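Local coordinates for protein aromatic-amino-acid:2-oxoglutarate transaminase (Candida albicans, PDB 6HND) that probably transfers amino groups between aromatic amino acids and 2-oxoglutarate, using pyridoxal 5'-phosphate as cofactor, and may also act on 2-aminoadipate, at residues Lys10-Arg15 with Ile359-Asn364; Gly284-Pro289 with Ser340-Pro345; Asp313-Asn318 with Glu397-Met402. All blocks are in the same frame, centred on the assembly; numbering follows the deposited sequence.

From the N terminus, the chain first passes through the short helix 10-14, whose partner is helix 356-369; contact 1 thus closes a loop of more than 340 residues. Contact 2 falls wholly within that span, joining the segment after strand 276-280 to the one after strand 333-338. Contact 3 starts inside both spans, on helix 312-319, and ends beyond them on helix 392-418, so it crosses contacts 1 and 2. Contacts 2 and 3 touch, notably through Tyr285 and Tyr315, and link the segment of the cofactor lysine to helix 392-418. Contact 1 lies apart, its centre about 30 Å from that of contact 2.

Contact 1: Lys10-Arg15 with Ile359-Asn364; sequences KRAAGR and IDAVKN
Arg15 and Asn364 share the same first torsion (chi1 -68° and -64°), each with CG beside its own backbone N and opposite the carbonyl carbon, and their CB atoms meet at 3.9 Å. From there the Arg15 chain runs extended from CG to NE, back beside the last helical turn, so that Arg11 O lies over one guanidinium face, near its rim, while the Asn364 amide turns back toward the Arg15 backbone. The second direct contact is between two alanines: the methyl CB of Ala12 lies 4.2 Å from CB of Ala361. With side chains this short, the two backbones come close, the CA atoms of Ala12 and Ala361 being 5.6 Å apart.

No direct hydrogen bond spans the interface; two waters make the polar joins instead. Water 1 donates to Ala12 O and, at 2.7 Å, to Ala361 O, and accepts from Arg15 NH1 at 2.8 Å, lying in the guanidinium plane at its edge. Water 2 donates to Ala12 O at 2.6 Å and to Arg15 O, and accepts from Asn364 ND2 at 2.9 Å. Ala12 O therefore receives both waters, and Ala12 O of the helix and Arg15 O just beyond it are bridged to Ala361 O and the Asn364 amide. The guanidinium has a second hold in a salt bridge from Arg15 NH2 to Asp175, which also pairs with Arg11.

Helix 166-177 runs beside the pair, with Asp175 against Ala12 and Val176 against Ala361, while Ile359 and Val362 of helix 356-369 pack on Ile352 of strand 350-355.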
loop_
_atom_site.group_PDB
_atom_site.type_symbol
_atom_site.label_atom_id
_atom_site.label_comp_id
_atom_site.label_asym_id
_atom_site.label_seq_id
_atom_site.Cartn_x
_atom_site.Cartn_y
_atom_site.Cartn_z
ATOM N N LYS B 10 2.416 -17.221 -15.258
ATOM C CA LYS B 10 3.880 -17.405 -15.418
ATOM C C LYS B 10 4.596 -16.246 -14.725
ATOM O O LYS B 10 5.551 -16.542 -14.022
ATOM C CB LYS B 10 4.258 -17.449 -16.902
ATOM C CG LYS B 10 3.412 -18.395 -17.755
ATOM C CD LYS B 10 4.165 -19.126 -18.839
ATOM C CE LYS B 10 5.223 -20.055 -18.279
ATOM N NZ LYS B 10 5.005 -21.452 -18.727
ATOM N N ARG B 11 4.091 -15.020 -14.901
ATOM C CA ARG B 11 4.672 -13.794 -14.293
ATOM C C ARG B 11 4.690 -13.928 -12.766
ATOM O O ARG B 11 5.761 -13.798 -12.193
ATOM C CB ARG B 11 3.906 -12.546 -14.748
ATOM C CG ARG B 11 4.519 -11.230 -14.289
ATOM C CD ARG B 11 3.664 -10.014 -14.585
ATOM N NE ARG B 11 2.294 -10.243 -14.173
ATOM C CZ ARG B 11 1.253 -10.336 -14.985
ATOM N NH1 ARG B 11 1.399 -10.194 -16.287
ATOM N NH2 ARG B 11 0.059 -10.569 -14.484
ATOM N N ALA B 12 3.544 -14.197 -12.145
ATOM C CA ALA B 12 3.492 -14.313 -10.669
ATOM C C ALA B 12 4.240 -15.572 -10.181
ATOM O O ALA B 12 4.799 -15.520 -9.093
ATOM C CB ALA B 12 2.061 -14.287 -10.181
ATOM N N ALA B 13 4.244 -16.679 -10.921
ATOM C CA ALA B 13 4.958 -17.907 -10.495
ATOM C C ALA B 13 6.470 -17.715 -10.643
ATOM O O ALA B 13 7.205 -18.417 -9.935
ATOM C CB ALA B 13 4.532 -19.125 -11.290
ATOM N N GLY B 14 6.912 -16.869 -11.579
ATOM C CA GLY B 14 8.344 -16.615 -11.840
ATOM C C GLY B 14 9.012 -15.753 -10.769
ATOM O O GLY B 14 10.240 -15.828 -10.627
ATOM N N ARG B 15 8.251 -14.943 -10.036
ATOM C CA ARG B 15 8.806 -14.108 -8.936
ATOM C C ARG B 15 9.442 -15.005 -7.861
ATOM O O ARG B 15 8.802 -15.964 -7.452
ATOM C CB ARG B 15 7.698 -13.195 -8.407
ATOM C CG ARG B 15 7.283 -12.132 -9.413
ATOM C CD ARG B 15 6.627 -10.954 -8.736
ATOM N NE ARG B 15 5.917 -10.149 -9.719
ATOM C CZ ARG B 15 4.642 -10.295 -10.032
ATOM N NH1 ARG B 15 3.913 -11.209 -9.409
ATOM N NH2 ARG B 15 4.100 -9.508 -10.947
ATOM N N ILE B 359 -1.935 -17.622 -2.635
ATOM C CA ILE B 359 -1.479 -16.641 -1.600
ATOM C C ILE B 359 0.042 -16.462 -1.677
ATOM O O ILE B 359 0.504 -15.311 -1.494
ATOM C CB ILE B 359 -1.915 -17.025 -0.168
ATOM C CG1 ILE B 359 -3.441 -17.140 -0.024
ATOM C CG2 ILE B 359 -1.337 -16.055 0.848
ATOM C CD1 ILE B 359 -4.236 -16.033 -0.713
ATOM N N ASP B 360 0.811 -17.529 -1.906
ATOM C CA ASP B 360 2.296 -17.454 -1.875
ATOM C C ASP B 360 2.772 -16.559 -3.017
ATOM O O ASP B 360 3.754 -15.810 -2.829
ATOM C CB ASP B 360 2.965 -18.830 -2.001
ATOM C CG ASP B 360 2.856 -19.680 -0.752
ATOM O OD1 ASP B 360 2.606 -19.090 0.339
ATOM O OD2 ASP B 360 2.981 -20.940 -0.882
ATOM N N ALA B 361 2.152 -16.703 -4.180
ATOM C CA ALA B 361 2.468 -15.924 -5.391
ATOM C C ALA B 361 2.057 -14.468 -5.149
ATOM O O ALA B 361 2.860 -13.590 -5.481
ATOM C CB ALA B 361 1.809 -16.529 -6.603
ATOM N N VAL B 362 0.902 -14.216 -4.531
ATOM C CA VAL B 362 0.472 -12.829 -4.165
ATOM C C VAL B 362 1.524 -12.212 -3.223
ATOM O O VAL B 362 1.894 -10.997 -3.388
ATOM C CB VAL B 362 -0.947 -12.758 -3.573
ATOM C CG1 VAL B 362 -1.266 -11.378 -3.028
ATOM C CG2 VAL B 362 -2.013 -13.144 -4.584
ATOM N N LYS B 363 2.023 -12.991 -2.277
ATOM C CA LYS B 363 3.055 -12.526 -1.317
ATOM C C LYS B 363 4.262 -11.988 -2.092
ATOM O O LYS B 363 4.719 -10.856 -1.773
ATOM C CB LYS B 363 3.482 -13.624 -0.340
ATOM C CG LYS B 363 4.282 -13.110 0.852
ATOM C CD LYS B 363 5.617 -13.792 1.078
ATOM C CE LYS B 363 6.758 -12.826 1.369
ATOM N NZ LYS B 363 7.961 -13.086 0.529
ATOM N N ASN B 364 4.758 -12.739 -3.082
ATOM C CA ASN B 364 5.981 -12.341 -3.822
ATOM C C ASN B 364 5.677 -11.067 -4.614
ATOM O O ASN B 364 6.616 -10.239 -4.734
ATOM C CB ASN B 364 6.566 -13.483 -4.660
ATOM C CG ASN B 364 7.063 -14.669 -3.840
ATOM O OD1 ASN B 364 7.505 -14.518 -2.703
ATOM N ND2 ASN B 364 6.971 -15.869 -4.404
HETATM O O HOH W 1 4.562 -13.239 -7.564
HETATM O O HOH W 2 5.995 -16.582 -7.092
#

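Contact 2: Gly284-Pro289 with Ser340-Pro345; sequences GYLTLP and SKLFAP. With PLP (pyridoxal-5'-phosphate), chain E.
Leu342 divides its two methyls between neighbouring side chains of the opposite loop. CD1 goes to Tyr285, 3.8 Å from its CD2, and CD2 goes to Leu286, 4.0 Å from that residue's CD2. The two meetings differ in direction: the Leu342 side chain crosses that of Tyr285 at about a right angle, whereas the Leu286 and Leu342 side chains run antiparallel, side by side. The fork gives one methyl to each neighbour, the two lying roughly at right angles as seen from Leu342 CG, and makes a small, buried and wholly apolar junction without a hydrogen bond across it. Leu286 is at the centre of an inverse gamma turn, closed by a weak bond from Thr287 N to Tyr285 O, and both Tyr285 and Leu286 direct their CB toward the loop of Leu342. The Tyr285 hydroxyl is engaged by Glu337 and Thr150.

The preceding residue, Lys341, starts out toward the same loop but bends at chi2 and chi4, and its NZ turns off to the cofactor. There NZ is bonded covalently to C4A of pyridoxal phosphate at 1.3 Å, as expected of the internal aldimine of this enzyme class. Ser340 OG donates to phosphate oxygen O2P at 2.6 Å, and Arg348, Thr338 and Tyr130 of the second subunit are also hydrogen-bonded to the cofactor. The apolar junction therefore directly adjoins the Schiff-base lysine in sequence.

Both loops follow parallel neighbours of the seven-stranded sheet, strands 276-280 and 333-338. Ile399 of helix 392-418 packs on both Tyr285 and Leu342, and Phe146 of helix 137-151 meets the tyrosine ring edge-to-face.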
loop_
_atom_site.group_PDB
_atom_site.type_symbol
_atom_site.label_atom_id
_atom_site.label_comp_id
_atom_site.label_asym_id
_atom_site.label_seq_id
_atom_site.Cartn_x
_atom_site.Cartn_y
_atom_site.Cartn_z
ATOM N N GLY B 284 -21.633 -7.707 0.588
ATOM C CA GLY B 284 -22.531 -8.872 0.521
ATOM C C GLY B 284 -23.049 -9.237 1.896
ATOM O O GLY B 284 -23.984 -10.050 1.980
ATOM N N TYR B 285 -22.450 -8.692 2.950
ATOM C CA TYR B 285 -22.913 -8.929 4.339
ATOM C C TYR B 285 -24.120 -8.029 4.611
ATOM O O TYR B 285 -24.926 -8.378 5.490
ATOM C CB TYR B 285 -21.803 -8.740 5.372
ATOM C CG TYR B 285 -20.663 -9.700 5.193
ATOM C CD1 TYR B 285 -20.831 -11.032 5.503
ATOM C CD2 TYR B 285 -19.426 -9.291 4.724
ATOM C CE1 TYR B 285 -19.811 -11.945 5.346
ATOM C CE2 TYR B 285 -18.390 -10.204 4.565
ATOM C CZ TYR B 285 -18.589 -11.539 4.867
ATOM O OH TYR B 285 -17.623 -12.482 4.710
ATOM N N LEU B 286 -24.260 -6.935 3.856
ATOM C CA LEU B 286 -25.401 -5.984 4.002
ATOM C C LEU B 286 -26.580 -6.507 3.178
ATOM O O LEU B 286 -26.835 -5.971 2.107
ATOM C CB LEU B 286 -24.935 -4.596 3.569
ATOM C CG LEU B 286 -23.696 -4.087 4.307
ATOM C CD1 LEU B 286 -23.211 -2.778 3.702
ATOM C CD2 LEU B 286 -23.951 -3.937 5.810
ATOM N N THR B 287 -27.233 -7.570 3.659
ATOM C CA THR B 287 -28.375 -8.237 2.985
ATOM C C THR B 287 -29.607 -7.371 3.258
ATOM O O THR B 287 -29.727 -6.884 4.388
ATOM C CB THR B 287 -28.542 -9.695 3.444
ATOM O OG1 THR B 287 -28.758 -9.677 4.860
ATOM C CG2 THR B 287 -27.341 -10.557 3.123
ATOM N N LEU B 288 -30.455 -7.154 2.251
ATOM C CA LEU B 288 -31.605 -6.217 2.351
ATOM C C LEU B 288 -32.880 -6.983 2.041
ATOM O O LEU B 288 -32.980 -7.558 0.958
ATOM C CB LEU B 288 -31.403 -5.063 1.363
ATOM C CG LEU B 288 -30.037 -4.388 1.379
ATOM C CD1 LEU B 288 -29.941 -3.368 0.262
ATOM C CD2 LEU B 288 -29.766 -3.738 2.721
ATOM N N PRO B 289 -33.875 -7.018 2.957
ATOM C CA PRO B 289 -35.174 -7.615 2.659
ATOM C C PRO B 289 -35.866 -6.848 1.526
ATOM O O PRO B 289 -35.567 -5.648 1.342
ATOM C CB PRO B 289 -36.012 -7.528 3.941
ATOM C CG PRO B 289 -35.128 -6.871 4.987
ATOM C CD PRO B 289 -33.829 -6.456 4.307
ATOM N N SER B 340 -13.501 -1.480 4.004
ATOM C CA SER B 340 -13.881 -0.133 3.502
ATOM C C SER B 340 -15.351 0.165 3.806
ATOM O O SER B 340 -15.678 1.240 4.307
ATOM C CB SER B 340 -13.560 0.022 2.038
ATOM O OG SER B 340 -12.155 0.177 1.833
ATOM N N LYS B 341 -16.241 -0.777 3.492
ATOM C CA LYS B 341 -17.670 -0.474 3.465
ATOM C C LYS B 341 -18.328 -0.941 4.778
ATOM O O LYS B 341 -19.396 -0.435 5.123
ATOM C CB LYS B 341 -18.293 -0.947 2.130
ATOM C CG LYS B 341 -17.473 -0.625 0.868
ATOM C CD LYS B 341 -18.072 0.383 -0.115
ATOM C CE LYS B 341 -17.128 0.909 -1.217
ATOM N NZ LYS B 341 -16.594 -0.164 -2.075
ATOM N N LEU B 342 -17.643 -1.778 5.575
ATOM C CA LEU B 342 -18.151 -2.249 6.853
ATOM C C LEU B 342 -17.501 -1.512 8.031
ATOM O O LEU B 342 -18.030 -1.633 9.126
ATOM C CB LEU B 342 -17.819 -3.736 7.024
ATOM C CG LEU B 342 -18.647 -4.736 6.229
ATOM C CD1 LEU B 342 -18.156 -6.140 6.511
ATOM C CD2 LEU B 342 -20.127 -4.595 6.570
ATOM N N PHE B 343 -16.303 -0.930 7.868
ATOM C CA PHE B 343 -15.571 -0.218 8.942
ATOM C C PHE B 343 -15.306 1.214 8.461
ATOM O O PHE B 343 -16.032 2.104 8.936
ATOM C CB PHE B 343 -14.333 -1.016 9.347
ATOM C CG PHE B 343 -13.719 -0.646 10.674
ATOM C CD1 PHE B 343 -13.269 0.650 10.918
ATOM C CD2 PHE B 343 -13.550 -1.599 11.667
ATOM C CE1 PHE B 343 -12.677 0.980 12.124
ATOM C CE2 PHE B 343 -12.960 -1.262 12.873
ATOM C CZ PHE B 343 -12.537 0.024 13.104
ATOM N N ALA B 344 -14.353 1.440 7.545
ATOM C CA ALA B 344 -14.151 2.767 6.901
ATOM C C ALA B 344 -13.210 2.689 5.692
ATOM O O ALA B 344 -12.218 1.971 5.697
ATOM C CB ALA B 344 -13.610 3.718 7.936
ATOM N N PRO B 345 -13.455 3.429 4.597
ATOM C CA PRO B 345 -12.542 3.400 3.452
ATOM C C PRO B 345 -11.112 3.873 3.764
ATOM O O PRO B 345 -10.179 3.330 3.179
ATOM C CB PRO B 345 -13.206 4.348 2.460
ATOM C CG PRO B 345 -14.658 4.325 2.847
ATOM C CD PRO B 345 -14.638 4.268 4.355
HETATM N N1 PLP E . -15.206 -3.349 -5.706
HETATM C C2 PLP E . -16.456 -2.916 -5.607
HETATM C C2A PLP E . -17.504 -3.705 -6.315
HETATM C C3 PLP E . -16.771 -1.769 -4.827
HETATM O O3 PLP E . -18.071 -1.354 -4.742
HETATM C C4 PLP E . -15.730 -1.069 -4.162
HETATM C C4A PLP E . -16.069 0.065 -3.271
HETATM C C5 PLP E . -14.417 -1.572 -4.281
HETATM C C6 PLP E . -14.220 -2.683 -5.067
HETATM C C5A PLP E . -13.211 -0.874 -3.709
HETATM O O4P PLP E . -13.033 -1.012 -2.275
HETATM P P PLP E . -11.708 -0.400 -1.568
HETATM O O1P PLP E . -10.554 -0.591 -2.544
HETATM O O2P PLP E . -11.654 -1.226 -0.284
HETATM O O3P PLP E . -11.986 1.047 -1.318
#

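Contact 3: Asp313-Asn318 with Glu397-Met402; sequences DDYLKN and EWILKM
Leu400 sets one methyl squarely over the ring of Tyr315, and this is the tight part of the contact. CD2 lies 3.7 Å from the ring centroid and only 12° off the normal, a CH-pi contact in which the nearest ring atom, Tyr315 CD1, is 3.6 Å from Leu400 CD2. The CB of Leu400 does not point across the gap; with chi2 at -179° it is CD1 that continues the chain, and the other methyl, CD2, branches off over the ring. Tyr315 reaches it with CG turned away from its backbone N (chi1 170°), extending the ring from its helix toward helix 392-418. Beyond the ring, Tyr315 OH lies 4.1 Å from Ile399 CG2, a looser touch in which the two side chains cross at about a right angle. The hydroxyl itself is hydrogen-bonded to the backbone oxygen of Tyr285, which fixes the far end of the ring while the leucine methyl covers one face.

The far flank of helix 312-319 is polar and open to solvent, where Asp313, Lys317 and Asn318 are exposed. There Asn318 ND2 donates to Asp314 OD1 at 3.0 Å, close to linear and on the anti side of the carboxylate, a local link one turn apart. On helix 392-418, Trp398 and Met402 face differently and pack on Phe50 of the second subunit.

Within these segments Tyr315 carries the contact between the short and the long helix; Glu397 on Ile312 adds to it. The layout is consistent with fold type I aminotransferases, in which a long helix joins the large, cofactor-binding domain to the smaller one.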
loop_
_atom_site.group_PDB
_atom_site.type_symbol
_atom_site.label_atom_id
_atom_site.label_comp_id
_atom_site.label_asym_id
_atom_site.label_seq_id
_atom_site.Cartn_x
_atom_site.Cartn_y
_atom_site.Cartn_z
ATOM N N ASP B 313 -27.410 -16.871 13.730
ATOM C CA ASP B 313 -27.626 -18.216 13.124
ATOM C C ASP B 313 -28.581 -18.088 11.936
ATOM O O ASP B 313 -28.304 -18.692 10.863
ATOM C CB ASP B 313 -28.131 -19.228 14.164
ATOM C CG ASP B 313 -27.059 -19.676 15.161
ATOM O OD1 ASP B 313 -25.828 -19.534 14.840
ATOM O OD2 ASP B 313 -27.448 -20.167 16.268
ATOM N N ASP B 314 -29.654 -17.314 12.112
ATOM C CA ASP B 314 -30.736 -17.170 11.103
ATOM C C ASP B 314 -30.147 -16.373 9.925
ATOM O O ASP B 314 -30.353 -16.794 8.760
ATOM C CB ASP B 314 -31.994 -16.564 11.742
ATOM C CG ASP B 314 -33.131 -16.284 10.770
ATOM O OD1 ASP B 314 -33.145 -16.880 9.669
ATOM O OD2 ASP B 314 -33.990 -15.442 11.112
ATOM N N TYR B 315 -29.395 -15.300 10.225
ATOM C CA TYR B 315 -28.653 -14.488 9.230
ATOM C C TYR B 315 -27.749 -15.402 8.390
ATOM O O TYR B 315 -27.887 -15.463 7.155
ATOM C CB TYR B 315 -27.836 -13.408 9.933
ATOM C CG TYR B 315 -26.868 -12.667 9.041
ATOM C CD1 TYR B 315 -27.316 -11.866 8.000
ATOM C CD2 TYR B 315 -25.506 -12.764 9.250
ATOM C CE1 TYR B 315 -26.440 -11.167 7.193
ATOM C CE2 TYR B 315 -24.616 -12.040 8.476
ATOM C CZ TYR B 315 -25.079 -11.252 7.431
ATOM O OH TYR B 315 -24.189 -10.556 6.664
ATOM N N LEU B 316 -26.855 -16.133 9.050
ATOM C CA LEU B 316 -25.821 -16.934 8.351
ATOM C C LEU B 316 -26.529 -17.951 7.470
ATOM O O LEU B 316 -26.049 -18.179 6.346
ATOM C CB LEU B 316 -24.910 -17.627 9.363
ATOM C CG LEU B 316 -23.989 -16.709 10.156
ATOM C CD1 LEU B 316 -23.093 -17.532 11.068
ATOM C CD2 LEU B 316 -23.171 -15.810 9.238
ATOM N N LYS B 317 -27.631 -18.520 7.958
ATOM C CA LYS B 317 -28.252 -19.717 7.331
ATOM C C LYS B 317 -29.175 -19.282 6.188
ATOM O O LYS B 317 -29.118 -19.919 5.128
ATOM C CB LYS B 317 -29.007 -20.544 8.374
ATOM C CG LYS B 317 -29.418 -21.932 7.894
ATOM C CD LYS B 317 -30.293 -22.703 8.870
ATOM C CE LYS B 317 -30.789 -24.022 8.303
ATOM N NZ LYS B 317 -30.494 -25.145 9.227
ATOM N N ASN B 318 -29.997 -18.245 6.385
ATOM C CA ASN B 318 -31.121 -17.948 5.464
ATOM C C ASN B 318 -30.904 -16.624 4.727
ATOM O O ASN B 318 -31.468 -16.509 3.636
ATOM C CB ASN B 318 -32.447 -18.020 6.220
ATOM C CG ASN B 318 -32.619 -19.377 6.882
ATOM O OD1 ASN B 318 -32.617 -20.399 6.203
ATOM N ND2 ASN B 318 -32.695 -19.404 8.203
ATOM N N GLU B 397 -22.571 -8.826 14.791
ATOM C CA GLU B 397 -23.649 -8.057 15.445
ATOM C C GLU B 397 -23.524 -6.585 15.026
ATOM O O GLU B 397 -24.554 -5.955 14.785
ATOM C CB GLU B 397 -23.618 -8.207 16.967
ATOM C CG GLU B 397 -23.953 -9.600 17.481
ATOM C CD GLU B 397 -25.384 -10.091 17.305
ATOM O OE1 GLU B 397 -26.242 -9.297 16.808
ATOM O OE2 GLU B 397 -25.637 -11.277 17.648
ATOM N N TRP B 398 -22.313 -6.046 14.913
ATOM C CA TRP B 398 -22.104 -4.681 14.358
ATOM C C TRP B 398 -22.516 -4.621 12.864
ATOM O O TRP B 398 -23.144 -3.634 12.445
ATOM C CB TRP B 398 -20.662 -4.220 14.584
ATOM C CG TRP B 398 -20.347 -2.968 13.835
ATOM C CD1 TRP B 398 -19.812 -2.880 12.584
ATOM C CD2 TRP B 398 -20.607 -1.621 14.259
ATOM N NE1 TRP B 398 -19.714 -1.572 12.205
ATOM C CE2 TRP B 398 -20.174 -0.775 13.221
ATOM C CE3 TRP B 398 -21.104 -1.049 15.432
ATOM C CZ2 TRP B 398 -20.254 0.612 13.308
ATOM C CZ3 TRP B 398 -21.162 0.320 15.525
ATOM C CH2 TRP B 398 -20.771 1.137 14.467
ATOM N N ILE B 399 -22.227 -5.646 12.075
ATOM C CA ILE B 399 -22.651 -5.709 10.642
ATOM C C ILE B 399 -24.186 -5.718 10.568
ATOM O O ILE B 399 -24.732 -5.047 9.694
ATOM C CB ILE B 399 -21.990 -6.925 9.943
ATOM C CG1 ILE B 399 -20.485 -6.689 9.750
ATOM C CG2 ILE B 399 -22.684 -7.263 8.631
ATOM C CD1 ILE B 399 -19.639 -7.958 9.617
ATOM N N LEU B 400 -24.870 -6.426 11.475
ATOM C CA LEU B 400 -26.355 -6.483 11.491
ATOM C C LEU B 400 -26.952 -5.115 11.866
ATOM O O LEU B 400 -27.975 -4.730 11.239
ATOM C CB LEU B 400 -26.818 -7.605 12.417
ATOM C CG LEU B 400 -26.448 -9.007 11.942
ATOM C CD1 LEU B 400 -26.980 -10.042 12.909
ATOM C CD2 LEU B 400 -26.956 -9.268 10.532
ATOM N N LYS B 401 -26.331 -4.347 12.758
ATOM C CA LYS B 401 -26.802 -2.963 13.057
ATOM C C LYS B 401 -26.711 -2.113 11.787
ATOM O O LYS B 401 -27.685 -1.380 11.481
ATOM C CB LYS B 401 -25.999 -2.294 14.171
ATOM C CG LYS B 401 -26.186 -2.869 15.566
ATOM C CD LYS B 401 -25.477 -2.049 16.592
ATOM C CE LYS B 401 -25.744 -2.503 18.010
ATOM N NZ LYS B 401 -25.274 -3.886 18.225
ATOM N N MET B 402 -25.595 -2.225 11.064
ATOM C CA MET B 402 -25.380 -1.474 9.797
ATOM C C MET B 402 -26.418 -1.919 8.767
ATOM O O MET B 402 -26.908 -1.067 8.031
ATOM C CB MET B 402 -23.984 -1.702 9.211
ATOM C CG MET B 402 -22.845 -1.369 10.158
ATOM S SD MET B 402 -21.732 -0.141 9.450
ATOM C CE MET B 402 -21.482 -0.803 7.802
#